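Local coordinates for protein cystalysin (Treponema denticola, PDB 1C7N) that binds pyridoxal-5'-phosphate and belongs to the class I and II aminotransferase family, a group of PLP-dependent enzymes, at residues Thr74-Arg82 and Cys281-Leu292; His206-Tyr214 and Leu292-Gln303. All coordinates share one frame; numbering follows the deposited sequence.

Contact 1: Thr74-Arg82 and Cys281-Leu292; sequences TVKKWMKDR and CEICYKECGKWL
Helix 74-82 and helix 281-287 run roughly in the same direction, their axes at 37° and 9.8 Å apart at closest approach, with Thr-74 facing Glu-282 and Trp-78 facing Tyr-285. The last two form a face-to-face stack. The five-membered ring of Trp-78 lies over the phenol ring with planes only 8° apart and centroids separated by 3.6 Å, while Trp-78 CB adds a CH-pi contact over the same phenol. Trp-78 reaches this place because its CG stands anti to the backbone N (chi1 -179°). Arg-82 CG covers the indole's opposite face, so the ring is sandwiched, and Leu-292 CD2 meets its edge at 4.4 Å from CH2. Trp-78 NE1 hydrogen-bonds to Asp-208 OD1, which would also limit rotation of the indole. One turn earlier, Thr-74 CG2 packs on Tyr-285 CB at 3.8 Å; the hydroxyl Thr-74 OG1, hydrogen-bonded to Glu-70 O, lies beside Lys-286 CE. The ammonium of Lys-286 reaches Glu-282 OE1 (NZ to OE1 3.1 Å) from above the carboxylate plane and also bridges to Glu-70. Tyr-285 is a knob in a hole formed by Thr-74, Val-75, Trp-78 and Met-79 of the neighbouring helix, its side chain about 11 Å from a bound pyridoxal-5'-phosphate.

Contact 2: His206-Tyr214 and Leu292-Gln303; sequences HFDLIMPGY and LDGCIKVIDKNQ. With PLP (pyridoxal-5'-phosphate), chain I.
Met-211 packs on Ile-299 and Ile-296 in an apolar strip along which the irregular segment 206-214 lies against helix 292-303. The methionine chain, bent at chi2 (-57°) and again at chi3 (103°), curls toward the helix and sets CE 3.8 Å from Ile-299 CG2, the two side chains crossing at about a right angle; Met-211 CE also nears Ile-296 CG2. The methionine sulfur rests near Asp-300, with SD 4.0 Å from CA. Toward the start of the helix, Leu-209 CD2 meets Leu-292 CD1 at 4.1 Å.

A second kind of contact sets methyl groups against backbone carbonyls. Ile-296 straddles two of them: CG2 approaches Ile-210 O at 3.7 Å, and CD1 comes equally close to Asp-208 O.

Polar groups bond within the helix or beyond the pair. Gln-303 NE2 donates to the anti lone pair of Asp-300 OD1 (2.8 Å, 151° at the hydrogen), and OD1 sits almost in the plane of the Gln-303 amide; the same OD1 also pairs with Arg-304. Held in this way, the amide slides past Met-211, whose CG is 3.9 Å from NE2, and the Asp-300 carboxylate flanks the Pro-212 ring. Gln-303 OE1 is taken by Ile-322 N, and Asp-208 OD2 by Thr-239. At the other end of the loop, His-206 belongs to the pyridoxal-5'-phosphate pocket.

The contact rests mainly on van der Waals packing: shape and apolar surface join the loop to the helix, while the polar groups bond within their own segment or to residues beyond the pair.

From the N terminus the chain first supplies helix 69-83, whose partner in contact 1 comes nearly two hundred residues later, so that contact 1 closes a long loop containing all the strands of the seven-stranded sheet. Segment 206-214 lies inside that loop, just after strand 199-203, and contact 2 carries it forward to helix 289-313, past the end of the first closure. The two closures thus cross. They share Leu-292 and also touch directly, through Trp-78 and Asp-208 and through Met-79 and Phe-207. Together they join helix 69-83 and the loop holding His-206 of the pyridoxal-5'-phosphate pocket to helices 275-287 and 289-313.

Contact 1: Thr74-Arg82 and Cys281-Leu292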
loop_
_atom_site.group_PDB
_atom_site.type_symbol
_atom_site.label_atom_id
_atom_site.label_comp_id
_atom_site.label_asym_id
_atom_site.label_seq_id
_atom_site.Cartn_x
_atom_site.Cartn_y
_atom_site.Cartn_z
ATOM N N THR A 74 -11.883 -8.479 15.439
ATOM C CA THR A 74 -12.199 -7.098 15.795
ATOM C C THR A 74 -13.007 -6.397 14.700
ATOM O O THR A 74 -13.902 -5.605 14.992
ATOM C CB THR A 74 -10.908 -6.295 16.090
ATOM O OG1 THR A 74 -10.216 -6.896 17.193
ATOM C CG2 THR A 74 -11.237 -4.862 16.449
ATOM N N VAL A 75 -12.695 -6.689 13.442
ATOM C CA VAL A 75 -13.423 -6.090 12.328
ATOM C C VAL A 75 -14.823 -6.702 12.272
ATOM O O VAL A 75 -15.816 -6.004 12.066
ATOM C CB VAL A 75 -12.685 -6.347 11.003
ATOM C CG1 VAL A 75 -13.510 -5.838 9.828
ATOM C CG2 VAL A 75 -11.326 -5.663 11.046
ATOM N N LYS A 76 -14.889 -8.012 12.467
ATOM C CA LYS A 76 -16.155 -8.737 12.471
ATOM C C LYS A 76 -17.032 -8.212 13.612
ATOM O O LYS A 76 -18.239 -8.012 13.446
ATOM C CB LYS A 76 -15.884 -10.236 12.650
ATOM C CG LYS A 76 -17.103 -11.116 12.923
ATOM C CD LYS A 76 -16.664 -12.584 13.044
ATOM C CE LYS A 76 -17.668 -13.442 13.807
ATOM N NZ LYS A 76 -18.992 -13.539 13.136
ATOM N N LYS A 77 -16.415 -7.981 14.766
ATOM C CA LYS A 77 -17.133 -7.478 15.931
ATOM C C LYS A 77 -17.665 -6.067 15.673
ATOM O O LYS A 77 -18.773 -5.731 16.080
ATOM C CB LYS A 77 -16.215 -7.477 17.159
ATOM C CG LYS A 77 -16.935 -7.202 18.472
ATOM C CD LYS A 77 -15.993 -7.310 19.661
ATOM C CE LYS A 77 -16.757 -7.412 20.974
ATOM N NZ LYS A 77 -17.676 -6.262 21.205
ATOM N N TRP A 78 -16.876 -5.238 14.999
ATOM C CA TRP A 78 -17.317 -3.879 14.690
ATOM C C TRP A 78 -18.559 -3.917 13.791
ATOM O O TRP A 78 -19.526 -3.197 14.022
ATOM C CB TRP A 78 -16.183 -3.097 14.011
ATOM C CG TRP A 78 -16.524 -1.664 13.657
ATOM C CD1 TRP A 78 -16.953 -1.194 12.450
ATOM C CD2 TRP A 78 -16.417 -0.521 14.516
ATOM N NE1 TRP A 78 -17.115 0.174 12.501
ATOM C CE2 TRP A 78 -16.794 0.611 13.756
ATOM C CE3 TRP A 78 -16.039 -0.343 15.854
ATOM C CZ2 TRP A 78 -16.799 1.905 14.290
ATOM C CZ3 TRP A 78 -16.044 0.945 16.384
ATOM C CH2 TRP A 78 -16.421 2.050 15.601
ATOM N N MET A 79 -18.544 -4.773 12.776
ATOM C CA MET A 79 -19.693 -4.869 11.878
ATOM C C MET A 79 -20.943 -5.304 12.633
ATOM O O MET A 79 -22.041 -4.831 12.343
ATOM C CB MET A 79 -19.424 -5.855 10.744
ATOM C CG MET A 79 -18.233 -5.493 9.879
ATOM S SD MET A 79 -18.191 -3.740 9.417
ATOM C CE MET A 79 -16.469 -3.605 8.927
ATOM N N LYS A 80 -20.772 -6.201 13.601
ATOM C CA LYS A 80 -21.904 -6.693 14.381
ATOM C C LYS A 80 -22.478 -5.635 15.307
ATOM O O LYS A 80 -23.642 -5.267 15.189
ATOM C CB LYS A 80 -21.502 -7.912 15.218
ATOM C CG LYS A 80 -22.629 -8.405 16.117
ATOM C CD LYS A 80 -22.202 -9.547 17.024
ATOM C CE LYS A 80 -23.335 -9.937 17.968
ATOM N NZ LYS A 80 -24.599 -10.200 17.217
ATOM N N ASP A 81 -21.656 -5.151 16.230
ATOM C CA ASP A 81 -22.086 -4.146 17.196
ATOM C C ASP A 81 -22.539 -2.821 16.581
ATOM O O ASP A 81 -23.530 -2.240 17.012
ATOM C CB ASP A 81 -20.961 -3.864 18.195
ATOM C CG ASP A 81 -20.469 -5.121 18.902
ATOM O OD1 ASP A 81 -21.185 -6.143 18.887
ATOM O OD2 ASP A 81 -19.367 -5.079 19.486
ATOM N N ARG A 82 -21.815 -2.348 15.574
ATOM C CA ARG A 82 -22.129 -1.073 14.943
ATOM C C ARG A 82 -23.136 -1.102 13.801
ATOM O O ARG A 82 -23.821 -0.109 13.558
ATOM C CB ARG A 82 -20.837 -0.420 14.448
ATOM C CG ARG A 82 -19.964 0.128 15.552
ATOM C CD ARG A 82 -20.425 1.518 15.956
ATOM N NE ARG A 82 -19.715 2.015 17.129
ATOM C CZ ARG A 82 -19.629 3.299 17.463
ATOM N NH1 ARG A 82 -20.209 4.225 16.708
ATOM N NH2 ARG A 82 -18.964 3.656 18.556
ATOM N N CYS A 281 -6.234 0.108 12.712
ATOM C CA CYS A 281 -7.644 -0.244 12.568
ATOM C C CYS A 281 -8.157 -0.941 13.826
ATOM O O CYS A 281 -9.260 -0.658 14.297
ATOM C CB CYS A 281 -7.842 -1.157 11.358
ATOM S SG CYS A 281 -9.554 -1.672 11.109
ATOM N N GLU A 282 -7.353 -1.853 14.366
ATOM C CA GLU A 282 -7.738 -2.572 15.573
ATOM C C GLU A 282 -7.886 -1.623 16.763
ATOM O O GLU A 282 -8.879 -1.683 17.500
ATOM C CB GLU A 282 -6.709 -3.660 15.899
ATOM C CG GLU A 282 -7.003 -4.384 17.209
ATOM C CD GLU A 282 -6.075 -5.560 17.453
ATOM O OE1 GLU A 282 -5.897 -5.938 18.629
ATOM O OE2 GLU A 282 -5.539 -6.115 16.470
ATOM N N ILE A 283 -6.905 -0.749 16.953
ATOM C CA ILE A 283 -6.954 0.211 18.053
ATOM C C ILE A 283 -8.189 1.104 17.953
ATOM O O ILE A 283 -8.861 1.358 18.954
ATOM C CB ILE A 283 -5.720 1.126 18.067
ATOM C CG1 ILE A 283 -4.452 0.308 18.324
ATOM C CG2 ILE A 283 -5.881 2.193 19.147
ATOM C CD1 ILE A 283 -3.177 1.110 18.146
ATOM N N CYS A 284 -8.478 1.589 16.747
ATOM C CA CYS A 284 -9.631 2.469 16.538
ATOM C C CYS A 284 -10.958 1.824 16.912
ATOM O O CYS A 284 -11.760 2.411 17.642
ATOM C CB CYS A 284 -9.701 2.936 15.079
ATOM S SG CYS A 284 -8.459 4.180 14.610
ATOM N N TYR A 285 -11.194 0.626 16.387
ATOM C CA TYR A 285 -12.432 -0.095 16.654
ATOM C C TYR A 285 -12.573 -0.471 18.125
ATOM O O TYR A 285 -13.672 -0.435 18.681
ATOM C CB TYR A 285 -12.493 -1.360 15.786
ATOM C CG TYR A 285 -12.813 -1.105 14.326
ATOM C CD1 TYR A 285 -12.747 -2.138 13.387
ATOM C CD2 TYR A 285 -13.237 0.155 13.888
ATOM C CE1 TYR A 285 -13.099 -1.924 12.054
ATOM C CE2 TYR A 285 -13.589 0.374 12.558
ATOM C CZ TYR A 285 -13.521 -0.670 11.649
ATOM O OH TYR A 285 -13.888 -0.464 10.337
ATOM N N LYS A 286 -11.461 -0.825 18.758
ATOM C CA LYS A 286 -11.491 -1.209 20.163
ATOM C C LYS A 286 -11.485 -0.068 21.176
ATOM O O LYS A 286 -12.123 -0.172 22.220
ATOM C CB LYS A 286 -10.312 -2.124 20.489
ATOM C CG LYS A 286 -10.409 -3.525 19.938
ATOM C CD LYS A 286 -9.227 -4.358 20.432
ATOM C CE LYS A 286 -9.374 -5.817 20.043
ATOM N NZ LYS A 286 -8.213 -6.619 20.527
ATOM N N GLU A 287 -10.784 1.023 20.871
ATOM C CA GLU A 287 -10.644 2.119 21.830
ATOM C C GLU A 287 -11.127 3.520 21.480
ATOM O O GLU A 287 -11.291 4.346 22.376
ATOM C CB GLU A 287 -9.169 2.253 22.224
ATOM C CG GLU A 287 -8.488 0.967 22.666
ATOM C CD GLU A 287 -7.011 1.173 22.959
ATOM O OE1 GLU A 287 -6.691 1.999 23.841
ATOM O OE2 GLU A 287 -6.167 0.513 22.307
ATOM N N CYS A 288 -11.355 3.806 20.206
ATOM C CA CYS A 288 -11.727 5.161 19.831
ATOM C C CYS A 288 -13.203 5.482 19.653
ATOM O O CYS A 288 -13.548 6.447 18.977
ATOM C CB CYS A 288 -10.944 5.545 18.581
ATOM S SG CYS A 288 -9.159 5.329 18.820
ATOM N N GLY A 289 -14.067 4.693 20.283
ATOM C CA GLY A 289 -15.497 4.929 20.183
ATOM C C GLY A 289 -15.955 6.265 20.747
ATOM O O GLY A 289 -16.760 6.964 20.123
ATOM N N LYS A 290 -15.452 6.627 21.924
ATOM C CA LYS A 290 -15.830 7.891 22.559
ATOM C C LYS A 290 -15.353 9.083 21.741
ATOM O O LYS A 290 -16.019 10.115 21.682
ATOM C CB LYS A 290 -15.231 8.003 23.963
ATOM C CG LYS A 290 -15.612 6.902 24.937
ATOM C CD LYS A 290 -17.090 6.877 25.249
ATOM C CE LYS A 290 -17.348 6.013 26.480
ATOM N NZ LYS A 290 -16.647 4.697 26.395
ATOM N N TRP A 291 -14.181 8.947 21.126
ATOM C CA TRP A 291 -13.643 10.031 20.324
ATOM C C TRP A 291 -14.567 10.266 19.131
ATOM O O TRP A 291 -14.881 11.406 18.790
ATOM C CB TRP A 291 -12.231 9.692 19.842
ATOM C CG TRP A 291 -11.646 10.745 18.957
ATOM C CD1 TRP A 291 -10.922 11.841 19.337
ATOM C CD2 TRP A 291 -11.773 10.817 17.535
ATOM N NE1 TRP A 291 -10.590 12.594 18.228
ATOM C CE2 TRP A 291 -11.104 11.985 17.113
ATOM C CE3 TRP A 291 -12.393 10.006 16.574
ATOM C CZ2 TRP A 291 -11.037 12.363 15.767
ATOM C CZ3 TRP A 291 -12.324 10.383 15.242
ATOM C CH2 TRP A 291 -11.648 11.552 14.852
ATOM N N LEU A 292 -15.012 9.179 18.506
ATOM C CA LEU A 292 -15.906 9.270 17.358
ATOM C C LEU A 292 -17.225 9.960 17.721
ATOM O O LEU A 292 -17.764 10.730 16.921
ATOM C CB LEU A 292 -16.188 7.872 16.796
ATOM C CG LEU A 292 -17.137 7.797 15.597
ATOM C CD1 LEU A 292 -16.632 8.703 14.478
ATOM C CD2 LEU A 292 -17.228 6.363 15.113
#

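Contact 2: His206-Tyr214 and Leu292-Gln303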
loop_
_atom_site.group_PDB
_atom_site.type_symbol
_atom_site.label_atom_id
_atom_site.label_comp_id
_atom_site.label_asym_id
_atom_site.label_seq_id
_atom_site.Cartn_x
_atom_site.Cartn_y
_atom_site.Cartn_z
ATOM N N HIS A 206 -18.028 5.651 4.432
ATOM C CA HIS A 206 -18.562 6.658 5.343
ATOM C C HIS A 206 -19.642 6.091 6.261
ATOM O O HIS A 206 -20.357 6.862 6.909
ATOM C CB HIS A 206 -19.207 7.818 4.576
ATOM C CG HIS A 206 -18.258 8.620 3.740
ATOM N ND1 HIS A 206 -18.012 8.337 2.414
ATOM C CD2 HIS A 206 -17.550 9.737 4.025
ATOM C CE1 HIS A 206 -17.200 9.252 1.916
ATOM N NE2 HIS A 206 -16.904 10.112 2.873
ATOM N N PHE A 207 -19.781 4.772 6.349
ATOM C CA PHE A 207 -20.879 4.264 7.169
ATOM C C PHE A 207 -20.842 4.468 8.687
ATOM O O PHE A 207 -21.829 4.175 9.359
ATOM C CB PHE A 207 -21.230 2.795 6.802
ATOM C CG PHE A 207 -20.249 1.748 7.286
ATOM C CD1 PHE A 207 -20.525 0.398 7.064
ATOM C CD2 PHE A 207 -19.080 2.084 7.952
ATOM C CE1 PHE A 207 -19.649 -0.604 7.498
ATOM C CE2 PHE A 207 -18.197 1.088 8.392
ATOM C CZ PHE A 207 -18.485 -0.255 8.164
ATOM N N ASP A 208 -19.742 4.995 9.229
ATOM C CA ASP A 208 -19.678 5.260 10.671
ATOM C C ASP A 208 -19.932 6.739 10.940
ATOM O O ASP A 208 -20.078 7.148 12.092
ATOM C CB ASP A 208 -18.309 4.914 11.265
ATOM C CG ASP A 208 -17.954 3.458 11.112
ATOM O OD1 ASP A 208 -18.795 2.599 11.438
ATOM O OD2 ASP A 208 -16.820 3.174 10.674
ATOM N N LEU A 209 -19.965 7.540 9.878
ATOM C CA LEU A 209 -20.173 8.979 10.005
ATOM C C LEU A 209 -21.602 9.363 9.647
ATOM O O LEU A 209 -21.867 9.953 8.593
ATOM C CB LEU A 209 -19.166 9.723 9.116
ATOM C CG LEU A 209 -17.704 9.503 9.532
ATOM C CD1 LEU A 209 -16.762 9.840 8.388
ATOM C CD2 LEU A 209 -17.385 10.340 10.757
ATOM N N ILE A 210 -22.519 9.018 10.547
ATOM C CA ILE A 210 -23.943 9.288 10.368
ATOM C C ILE A 210 -24.399 10.376 11.335
ATOM O O ILE A 210 -24.036 10.358 12.513
ATOM C CB ILE A 210 -24.776 8.014 10.638
ATOM C CG1 ILE A 210 -24.210 6.839 9.835
ATOM C CG2 ILE A 210 -26.241 8.256 10.279
ATOM C CD1 ILE A 210 -24.206 7.057 8.333
ATOM N N MET A 211 -25.189 11.327 10.843
ATOM C CA MET A 211 -25.682 12.395 11.702
ATOM C C MET A 211 -26.814 11.861 12.579
ATOM O O MET A 211 -27.485 10.890 12.221
ATOM C CB MET A 211 -26.182 13.579 10.865
ATOM C CG MET A 211 -25.087 14.305 10.100
ATOM S SD MET A 211 -23.767 14.912 11.173
ATOM C CE MET A 211 -22.491 13.687 10.853
ATOM N N PRO A 212 -27.032 12.482 13.749
ATOM C CA PRO A 212 -28.086 12.066 14.677
ATOM C C PRO A 212 -29.445 11.902 14.001
ATOM O O PRO A 212 -29.843 12.726 13.179
ATOM C CB PRO A 212 -28.091 13.189 15.709
ATOM C CG PRO A 212 -26.640 13.570 15.766
ATOM C CD PRO A 212 -26.278 13.624 14.298
ATOM N N GLY A 213 -30.143 10.824 14.348
ATOM C CA GLY A 213 -31.452 10.567 13.777
ATOM C C GLY A 213 -31.461 9.600 12.606
ATOM O O GLY A 213 -32.424 8.857 12.415
ATOM N N TYR A 214 -30.395 9.598 11.815
ATOM C CA TYR A 214 -30.339 8.710 10.666
ATOM C C TYR A 214 -29.715 7.364 11.008
ATOM O O TYR A 214 -28.966 7.243 11.980
ATOM C CB TYR A 214 -29.599 9.395 9.519
ATOM C CG TYR A 214 -30.270 10.693 9.155
ATOM C CD1 TYR A 214 -29.855 11.899 9.722
ATOM C CD2 TYR A 214 -31.394 10.706 8.327
ATOM C CE1 TYR A 214 -30.549 13.085 9.479
ATOM C CE2 TYR A 214 -32.094 11.883 8.079
ATOM C CZ TYR A 214 -31.669 13.065 8.657
ATOM O OH TYR A 214 -32.376 14.219 8.427
ATOM N N LEU A 292 -15.012 9.179 18.506
ATOM C CA LEU A 292 -15.906 9.270 17.358
ATOM C C LEU A 292 -17.225 9.960 17.721
ATOM O O LEU A 292 -17.764 10.730 16.921
ATOM C CB LEU A 292 -16.188 7.872 16.796
ATOM C CG LEU A 292 -17.137 7.797 15.597
ATOM C CD1 LEU A 292 -16.632 8.703 14.478
ATOM C CD2 LEU A 292 -17.228 6.363 15.113
ATOM N N ASP A 293 -17.749 9.683 18.914
ATOM C CA ASP A 293 -19.000 10.308 19.346
ATOM C C ASP A 293 -18.808 11.816 19.414
ATOM O O ASP A 293 -19.655 12.588 18.955
ATOM C CB ASP A 293 -19.436 9.804 20.730
ATOM C CG ASP A 293 -19.824 8.337 20.729
ATOM O OD1 ASP A 293 -20.381 7.863 19.718
ATOM O OD2 ASP A 293 -19.589 7.662 21.755
ATOM N N GLY A 294 -17.688 12.230 19.998
ATOM C CA GLY A 294 -17.394 13.645 20.115
ATOM C C GLY A 294 -17.177 14.301 18.763
ATOM O O GLY A 294 -17.573 15.453 18.550
ATOM N N CYS A 295 -16.554 13.569 17.844
ATOM C CA CYS A 295 -16.293 14.092 16.503
ATOM C C CYS A 295 -17.606 14.354 15.773
ATOM O O CYS A 295 -17.799 15.414 15.181
ATOM C CB CYS A 295 -15.445 13.098 15.701
ATOM S SG CYS A 295 -14.917 13.705 14.076
ATOM N N ILE A 296 -18.507 13.379 15.817
ATOM C CA ILE A 296 -19.808 13.508 15.174
ATOM C C ILE A 296 -20.583 14.700 15.736
ATOM O O ILE A 296 -21.276 15.405 15.001
ATOM C CB ILE A 296 -20.630 12.206 15.343
ATOM C CG1 ILE A 296 -20.010 11.097 14.489
ATOM C CG2 ILE A 296 -22.073 12.430 14.917
ATOM C CD1 ILE A 296 -20.623 9.726 14.718
ATOM N N LYS A 297 -20.464 14.930 17.039
ATOM C CA LYS A 297 -21.150 16.057 17.664
ATOM C C LYS A 297 -20.662 17.370 17.062
ATOM O O LYS A 297 -21.463 18.233 16.710
ATOM C CB LYS A 297 -20.919 16.059 19.179
ATOM C CG LYS A 297 -21.705 14.983 19.910
ATOM C CD LYS A 297 -21.460 15.025 21.412
ATOM C CE LYS A 297 -22.391 14.065 22.137
ATOM N NZ LYS A 297 -23.820 14.397 21.862
ATOM N N VAL A 298 -19.345 17.517 16.929
ATOM C CA VAL A 298 -18.782 18.737 16.351
ATOM C C VAL A 298 -19.216 18.921 14.891
ATOM O O VAL A 298 -19.533 20.040 14.462
ATOM C CB VAL A 298 -17.241 18.725 16.426
ATOM C CG1 VAL A 298 -16.681 19.990 15.806
ATOM C CG2 VAL A 298 -16.797 18.612 17.888
ATOM N N ILE A 299 -19.233 17.825 14.133
ATOM C CA ILE A 299 -19.636 17.870 12.731
ATOM C C ILE A 299 -21.083 18.334 12.636
ATOM O O ILE A 299 -21.417 19.188 11.819
ATOM C CB ILE A 299 -19.496 16.483 12.071
ATOM C CG1 ILE A 299 -18.023 16.069 12.073
ATOM C CG2 ILE A 299 -20.032 16.522 10.642
ATOM C CD1 ILE A 299 -17.785 14.627 11.692
ATOM N N ASP A 300 -21.936 17.765 13.483
ATOM C CA ASP A 300 -23.352 18.128 13.516
ATOM C C ASP A 300 -23.467 19.624 13.859
ATOM O O ASP A 300 -24.278 20.354 13.270
ATOM C CB ASP A 300 -24.072 17.249 14.550
ATOM C CG ASP A 300 -25.564 17.543 14.652
ATOM O OD1 ASP A 300 -26.207 17.849 13.629
ATOM O OD2 ASP A 300 -26.100 17.441 15.769
ATOM N N LYS A 301 -22.655 20.085 14.808
ATOM C CA LYS A 301 -22.674 21.503 15.172
ATOM C C LYS A 301 -22.277 22.358 13.966
ATOM O O LYS A 301 -22.914 23.375 13.672
ATOM C CB LYS A 301 -21.712 21.786 16.339
ATOM C CG LYS A 301 -22.213 21.322 17.709
ATOM C CD LYS A 301 -23.448 22.114 18.148
ATOM C CE LYS A 301 -23.839 21.827 19.596
ATOM N NZ LYS A 301 -24.216 20.402 19.819
ATOM N N ASN A 302 -21.235 21.931 13.260
ATOM C CA ASN A 302 -20.746 22.664 12.097
ATOM C C ASN A 302 -21.701 22.751 10.903
ATOM O O ASN A 302 -21.790 23.802 10.269
ATOM C CB ASN A 302 -19.393 22.100 11.655
ATOM C CG ASN A 302 -18.282 22.429 12.640
ATOM O OD1 ASN A 302 -18.456 23.258 13.535
ATOM N ND2 ASN A 302 -17.131 21.797 12.470
ATOM N N GLN A 303 -22.416 21.672 10.589
ATOM C CA GLN A 303 -23.350 21.731 9.466
ATOM C C GLN A 303 -24.466 22.726 9.807
ATOM O O GLN A 303 -25.031 23.369 8.923
ATOM C CB GLN A 303 -23.957 20.350 9.165
ATOM C CG GLN A 303 -24.804 19.788 10.296
ATOM C CD GLN A 303 -25.656 18.607 9.872
ATOM O OE1 GLN A 303 -25.801 18.314 8.678
ATOM N NE2 GLN A 303 -26.245 17.928 10.852
HETATM N N1 PLP I . -14.777 6.226 -1.330
HETATM C C2 PLP I . -15.434 7.442 -1.058
HETATM C C2A PLP I . -16.892 7.494 -1.478
HETATM C C3 PLP I . -14.661 8.446 -0.323
HETATM O O3 PLP I . -15.298 9.611 -0.197
HETATM C C4 PLP I . -13.349 8.139 0.111
HETATM C C4A PLP I . -12.578 9.074 0.930
HETATM C C5 PLP I . -12.786 6.791 -0.218
HETATM C C6 PLP I . -13.503 5.887 -0.948
HETATM C C5A PLP I . -11.548 6.377 0.572
HETATM O O4P PLP I . -10.377 5.989 -0.028
HETATM P P PLP I . -9.259 5.493 1.045
HETATM O O1P PLP I . -8.046 5.483 0.233
HETATM O O2P PLP I . -9.647 4.104 1.518
HETATM O O3P PLP I . -9.168 6.432 2.168
#